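Local coordinates for protein D-glycero-alpha-D-manno-heptose 7-phosphate kinase (Campylobacter jejuni subsp. jejuni, PDB 4N3O) that phosphorylates D-glycero-alpha-D-manno-heptose 7-phosphate at C-1 with ATP, giving the 1,7-bisphosphate on the route to GDP-heptose for capsule polysaccharide, at residues 281-293 with 306-320. Sequence-based numbering, arbitrary orientation.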
loop_
_atom_site.group_PDB
_atom_site.type_symbol
_atom_site.label_atom_id
_atom_site.label_comp_id
_atom_site.label_asym_id
_atom_site.label_seq_id
_atom_site.Cartn_x
_atom_site.Cartn_y
_atom_site.Cartn_z
ATOM N N ILE A 281 3.613 -23.185 -11.653
ATOM C CA ILE A 281 3.642 -21.746 -11.396
ATOM C C ILE A 281 5.009 -21.331 -10.870
ATOM O O ILE A 281 5.557 -20.328 -11.320
ATOM C CB ILE A 281 2.505 -21.307 -10.445
ATOM C CG1 ILE A 281 1.138 -21.502 -11.119
ATOM C CG2 ILE A 281 2.656 -19.845 -10.039
ATOM C CD1 ILE A 281 0.917 -20.633 -12.352
ATOM N N TYR A 282 5.566 -22.113 -9.943
ATOM C CA TYR A 282 6.910 -21.864 -9.413
ATOM C C TYR A 282 7.908 -21.832 -10.575
ATOM O O TYR A 282 8.681 -20.888 -10.714
ATOM C CB TYR A 282 7.300 -22.957 -8.423
ATOM C CG TYR A 282 8.683 -22.791 -7.817
ATOM C CD1 TYR A 282 8.887 -21.995 -6.682
ATOM C CD2 TYR A 282 9.787 -23.448 -8.366
ATOM C CE1 TYR A 282 10.155 -21.845 -6.129
ATOM C CE2 TYR A 282 11.056 -23.307 -7.823
ATOM C CZ TYR A 282 11.238 -22.509 -6.707
ATOM O OH TYR A 282 12.506 -22.376 -6.179
ATOM N N LYS A 283 7.868 -22.865 -11.409
ATOM C CA LYS A 283 8.705 -22.963 -12.603
ATOM C C LYS A 283 8.598 -21.698 -13.455
ATOM O O LYS A 283 9.600 -21.108 -13.855
ATOM C CB LYS A 283 8.224 -24.142 -13.442
ATOM C CG LYS A 283 8.875 -24.297 -14.810
ATOM C CD LYS A 283 8.024 -25.168 -15.745
ATOM C CE LYS A 283 7.662 -26.544 -15.175
ATOM N NZ LYS A 283 8.844 -27.388 -14.859
ATOM N N LEU A 284 7.368 -21.305 -13.744
ATOM C CA LEU A 284 7.104 -20.129 -14.561
ATOM C C LEU A 284 7.699 -18.861 -13.948
ATOM O O LEU A 284 8.167 -17.982 -14.659
ATOM C CB LEU A 284 5.593 -19.985 -14.772
ATOM C CG LEU A 284 5.000 -18.682 -15.331
ATOM C CD1 LEU A 284 3.523 -18.867 -15.618
ATOM C CD2 LEU A 284 5.163 -17.525 -14.371
ATOM N N ALA A 285 7.705 -18.791 -12.625
ATOM C CA ALA A 285 8.197 -17.626 -11.925
ATOM C C ALA A 285 9.717 -17.570 -11.963
ATOM O O ALA A 285 10.299 -16.503 -12.156
ATOM C CB ALA A 285 7.674 -17.615 -10.485
ATOM N N ILE A 286 10.358 -18.714 -11.755
ATOM C CA ILE A 286 11.803 -18.781 -11.804
ATOM C C ILE A 286 12.247 -18.493 -13.244
ATOM O O ILE A 286 13.240 -17.832 -13.471
ATOM C CB ILE A 286 12.329 -20.160 -11.370
ATOM C CG1 ILE A 286 11.904 -20.497 -9.928
ATOM C CG2 ILE A 286 13.847 -20.214 -11.493
ATOM C CD1 ILE A 286 12.526 -19.619 -8.869
ATOM N N ASP A 287 11.486 -18.968 -14.216
ATOM C CA ASP A 287 11.848 -18.738 -15.608
ATOM C C ASP A 287 11.835 -17.257 -15.945
ATOM O O ASP A 287 12.615 -16.792 -16.765
ATOM C CB ASP A 287 10.912 -19.513 -16.557
ATOM C CG ASP A 287 11.262 -21.016 -16.658
ATOM O OD1 ASP A 287 12.361 -21.416 -16.208
ATOM O OD2 ASP A 287 10.443 -21.789 -17.209
ATOM N N ASN A 288 10.986 -16.515 -15.253
ATOM C CA ASN A 288 10.804 -15.095 -15.509
ATOM C C ASN A 288 11.462 -14.136 -14.543
ATOM O O ASN A 288 11.026 -12.996 -14.425
ATOM C CB ASN A 288 9.309 -14.797 -15.570
ATOM C CG ASN A 288 8.686 -15.225 -16.870
ATOM O OD1 ASN A 288 8.876 -14.577 -17.891
ATOM N ND2 ASN A 288 7.882 -16.275 -16.830
ATOM N N GLY A 289 12.499 -14.555 -13.844
ATOM C CA GLY A 289 13.161 -13.585 -12.972
ATOM C C GLY A 289 13.177 -13.878 -11.495
ATOM O O GLY A 289 14.073 -13.415 -10.792
ATOM N N ALA A 290 12.199 -14.622 -10.997
ATOM C CA ALA A 290 12.213 -14.973 -9.577
ATOM C C ALA A 290 13.397 -15.907 -9.332
ATOM O O ALA A 290 13.782 -16.667 -10.228
ATOM C CB ALA A 290 10.912 -15.649 -9.165
ATOM N N TYR A 291 13.996 -15.814 -8.150
ATOM C CA TYR A 291 15.111 -16.697 -7.783
ATOM C C TYR A 291 14.816 -17.445 -6.495
ATOM O O TYR A 291 15.654 -18.182 -5.989
ATOM C CB TYR A 291 16.437 -15.926 -7.664
ATOM C CG TYR A 291 16.457 -14.772 -6.684
ATOM C CD1 TYR A 291 16.690 -14.978 -5.319
ATOM C CD2 TYR A 291 16.293 -13.464 -7.127
ATOM C CE1 TYR A 291 16.726 -13.916 -4.423
ATOM C CE2 TYR A 291 16.328 -12.394 -6.242
ATOM C CZ TYR A 291 16.547 -12.619 -4.891
ATOM O OH TYR A 291 16.578 -11.537 -4.028
ATOM N N SER A 292 13.604 -17.277 -5.984
ATOM C CA SER A 292 13.219 -17.917 -4.733
ATOM C C SER A 292 11.756 -17.600 -4.442
ATOM O O SER A 292 11.282 -16.508 -4.746
ATOM C CB SER A 292 14.107 -17.413 -3.580
ATOM O OG SER A 292 13.769 -18.022 -2.353
ATOM N N GLY A 293 11.049 -18.557 -3.853
ATOM C CA GLY A 293 9.653 -18.366 -3.504
ATOM C C GLY A 293 9.142 -19.430 -2.548
ATOM O O GLY A 293 9.737 -20.500 -2.437
ATOM N N PHE A 306 7.356 -14.398 -3.824
ATOM C CA PHE A 306 8.645 -14.548 -4.520
ATOM C C PHE A 306 9.644 -13.435 -4.263
ATOM O O PHE A 306 9.286 -12.312 -3.916
ATOM C CB PHE A 306 8.451 -14.571 -6.046
ATOM C CG PHE A 306 7.529 -15.642 -6.548
ATOM C CD1 PHE A 306 7.958 -16.945 -6.655
ATOM C CD2 PHE A 306 6.257 -15.325 -6.988
ATOM C CE1 PHE A 306 7.125 -17.927 -7.149
ATOM C CE2 PHE A 306 5.413 -16.308 -7.485
ATOM C CZ PHE A 306 5.849 -17.612 -7.565
ATOM N N PHE A 307 10.905 -13.797 -4.440
ATOM C CA PHE A 307 12.039 -12.881 -4.410
ATOM C C PHE A 307 12.498 -12.796 -5.861
ATOM O O PHE A 307 12.718 -13.816 -6.512
ATOM C CB PHE A 307 13.165 -13.377 -3.526
ATOM C CG PHE A 307 13.132 -12.823 -2.153
ATOM C CD1 PHE A 307 12.087 -13.112 -1.301
ATOM C CD2 PHE A 307 14.172 -12.023 -1.696
ATOM C CE1 PHE A 307 12.056 -12.594 -0.018
ATOM C CE2 PHE A 307 14.153 -11.505 -0.421
ATOM C CZ PHE A 307 13.090 -11.791 0.421
ATOM N N VAL A 308 12.613 -11.574 -6.358
ATOM C CA VAL A 308 12.981 -11.332 -7.741
ATOM C C VAL A 308 13.920 -10.149 -7.871
ATOM O O VAL A 308 13.960 -9.256 -7.032
ATOM C CB VAL A 308 11.729 -11.002 -8.578
ATOM C CG1 VAL A 308 11.108 -9.687 -8.127
ATOM C CG2 VAL A 308 12.064 -10.941 -10.060
ATOM N N ASP A 309 14.695 -10.160 -8.929
ATOM C CA ASP A 309 15.552 -9.050 -9.209
ATOM C C ASP A 309 14.614 -7.889 -9.592
ATOM O O ASP A 309 13.730 -8.050 -10.447
ATOM C CB ASP A 309 16.457 -9.410 -10.366
ATOM C CG ASP A 309 17.302 -8.268 -10.815
ATOM O OD1 ASP A 309 17.709 -7.432 -9.981
ATOM O OD2 ASP A 309 17.582 -8.230 -12.024
ATOM N N PRO A 310 14.780 -6.732 -8.954
ATOM C CA PRO A 310 13.919 -5.604 -9.283
ATOM C C PRO A 310 13.890 -5.242 -10.766
ATOM O O PRO A 310 12.848 -4.877 -11.279
ATOM C CB PRO A 310 14.512 -4.477 -8.458
ATOM C CG PRO A 310 15.077 -5.188 -7.257
ATOM C CD PRO A 310 15.675 -6.436 -7.825
ATOM N N THR A 311 15.002 -5.374 -11.474
ATOM C CA THR A 311 14.981 -5.061 -12.913
ATOM C C THR A 311 14.250 -6.123 -13.738
ATOM O O THR A 311 14.204 -6.030 -14.960
ATOM C CB THR A 311 16.393 -4.897 -13.483
ATOM O OG1 THR A 311 17.057 -6.159 -13.490
ATOM C CG2 THR A 311 17.187 -3.916 -12.659
ATOM N N LYS A 312 13.697 -7.133 -13.076
ATOM C CA LYS A 312 12.978 -8.209 -13.770
ATOM C C LYS A 312 11.556 -8.338 -13.253
ATOM O O LYS A 312 10.755 -9.093 -13.802
ATOM C CB LYS A 312 13.654 -9.537 -13.477
ATOM C CG LYS A 312 15.109 -9.679 -13.887
ATOM C CD LYS A 312 15.285 -10.308 -15.246
ATOM C CE LYS A 312 16.715 -10.829 -15.369
ATOM N NZ LYS A 312 16.939 -11.611 -16.610
ATOM N N LYS A 313 11.244 -7.600 -12.195
ATOM C CA LYS A 313 9.949 -7.724 -11.547
ATOM C C LYS A 313 8.772 -7.412 -12.451
ATOM O O LYS A 313 7.735 -8.065 -12.355
ATOM C CB LYS A 313 9.916 -6.855 -10.290
ATOM C CG LYS A 313 8.591 -6.825 -9.574
ATOM C CD LYS A 313 8.754 -6.200 -8.196
ATOM C CE LYS A 313 7.419 -5.992 -7.519
ATOM N NZ LYS A 313 7.592 -5.340 -6.194
ATOM N N TYR A 314 8.918 -6.425 -13.333
ATOM C CA TYR A 314 7.786 -6.078 -14.178
ATOM C C TYR A 314 7.421 -7.239 -15.097
ATOM O O TYR A 314 6.240 -7.576 -15.223
ATOM C CB TYR A 314 8.023 -4.817 -14.987
ATOM C CG TYR A 314 6.866 -4.528 -15.896
ATOM C CD1 TYR A 314 5.717 -3.908 -15.421
ATOM C CD2 TYR A 314 6.897 -4.914 -17.218
ATOM C CE1 TYR A 314 4.635 -3.661 -16.257
ATOM C CE2 TYR A 314 5.826 -4.678 -18.057
ATOM C CZ TYR A 314 4.697 -4.046 -17.572
ATOM O OH TYR A 314 3.636 -3.809 -18.434
ATOM N N ASN A 315 8.432 -7.836 -15.741
ATOM C CA ASN A 315 8.187 -8.961 -16.628
ATOM C C ASN A 315 7.640 -10.184 -15.851
ATOM O O ASN A 315 6.841 -10.920 -16.371
ATOM C CB ASN A 315 9.419 -9.294 -17.500
ATOM C CG ASN A 315 9.633 -8.276 -18.642
ATOM O OD1 ASN A 315 8.682 -7.853 -19.318
ATOM N ND2 ASN A 315 10.896 -7.888 -18.867
ATOM N N LEU A 316 8.057 -10.377 -14.617
ATOM C CA LEU A 316 7.509 -11.466 -13.805
ATOM C C LEU A 316 6.021 -11.210 -13.553
ATOM O O LEU A 316 5.184 -12.080 -13.760
ATOM C CB LEU A 316 8.263 -11.584 -12.492
ATOM C CG LEU A 316 7.711 -12.534 -11.432
ATOM C CD1 LEU A 316 7.390 -13.904 -11.998
ATOM C CD2 LEU A 316 8.737 -12.624 -10.307
ATOM N N ILE A 317 5.701 -9.996 -13.131
ATOM C CA ILE A 317 4.320 -9.608 -12.888
ATOM C C ILE A 317 3.491 -9.807 -14.163
ATOM O O ILE A 317 2.388 -10.344 -14.124
ATOM C CB ILE A 317 4.250 -8.160 -12.389
ATOM C CG1 ILE A 317 4.822 -8.087 -10.977
ATOM C CG2 ILE A 317 2.822 -7.661 -12.354
ATOM C CD1 ILE A 317 4.848 -6.699 -10.381
ATOM N N LYS A 318 4.060 -9.421 -15.297
ATOM C CA LYS A 318 3.378 -9.544 -16.573
ATOM C C LYS A 318 3.060 -11.020 -16.910
ATOM O O LYS A 318 1.964 -11.341 -17.388
ATOM C CB LYS A 318 4.230 -8.889 -17.669
ATOM C CG LYS A 318 3.560 -8.773 -19.026
ATOM C CD LYS A 318 4.452 -8.074 -20.052
ATOM C CE LYS A 318 5.642 -8.935 -20.453
ATOM N NZ LYS A 318 6.493 -8.262 -21.467
ATOM N N ALA A 319 4.003 -11.920 -16.670
ATOM C CA ALA A 319 3.733 -13.324 -16.958
ATOM C C ALA A 319 2.644 -13.831 -15.994
ATOM O O ALA A 319 1.674 -14.450 -16.421
ATOM C CB ALA A 319 5.003 -14.163 -16.864
ATOM N N LEU A 320 2.773 -13.518 -14.709
ATOM C CA LEU A 320 1.771 -13.962 -13.737
ATOM C C LEU A 320 0.346 -13.439 -14.016
ATOM O O LEU A 320 -0.620 -14.187 -13.843
ATOM C CB LEU A 320 2.201 -13.625 -12.301
ATOM C CG LEU A 320 3.416 -14.387 -11.737
ATOM C CD1 LEU A 320 3.729 -13.875 -10.357
ATOM C CD2 LEU A 320 3.186 -15.894 -11.666
#
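A285 places its methyl over one face of the F306 ring, CB lying 3.7 Å from the ring centroid in a CH-pi contact. F306 reaches this place with CG anti to its carbonyl carbon (chi1 -57°), which turns the ring toward A285 of helix 276-287, with S292 O at its edge, in the ring plane. L316 fills the next position: CD1 packs on the backbone and methyl of A285, while CD2 meets A290 CB at 3.9 Å. Farther along the roughly antiparallel helices (149°), L284 CD2 touches L320 CD2 at 3.7 Å, the two leucines crossing at a slant. N288 lies alongside A319, and its ND2 turns back to donate to L284 O (2.8 Å), a bond that holds the amide against the A319 methyl.

At the hairpin's edge strand, Y291 reaches across F307 of strand 303-308. Its chi1 of 57° sets CG between the backbone N and the carbonyl carbon, bringing one ring face over F307 CB in a CH-pi contact (4.0 Å to the centroid); F307 O lies over the same face, toward the rim, while Y291 OH meets the F307 ring edge at CD2. W263 stands roughly perpendicular to that ring.

Two nearly straight backbone bonds, Y291 N to F307 O (2.9 Å) and F307 N to S292 O (2.8 Å), bracket a classic beta bulge: Y291 and S292 stand opposite F307, which takes Y291 off the regular alternation. G289, at positive phi, closes the helix in a Schellman motif, with A290 N bonded to A285 O.

In this C-terminal GHMP kinase region, weakly directional methyl and ring contacts thus hold both helices to the A290/F306 side of the hairpin, whereas F307's backbone bonds and the glycine-ended turn fix the register of the strand after the helix.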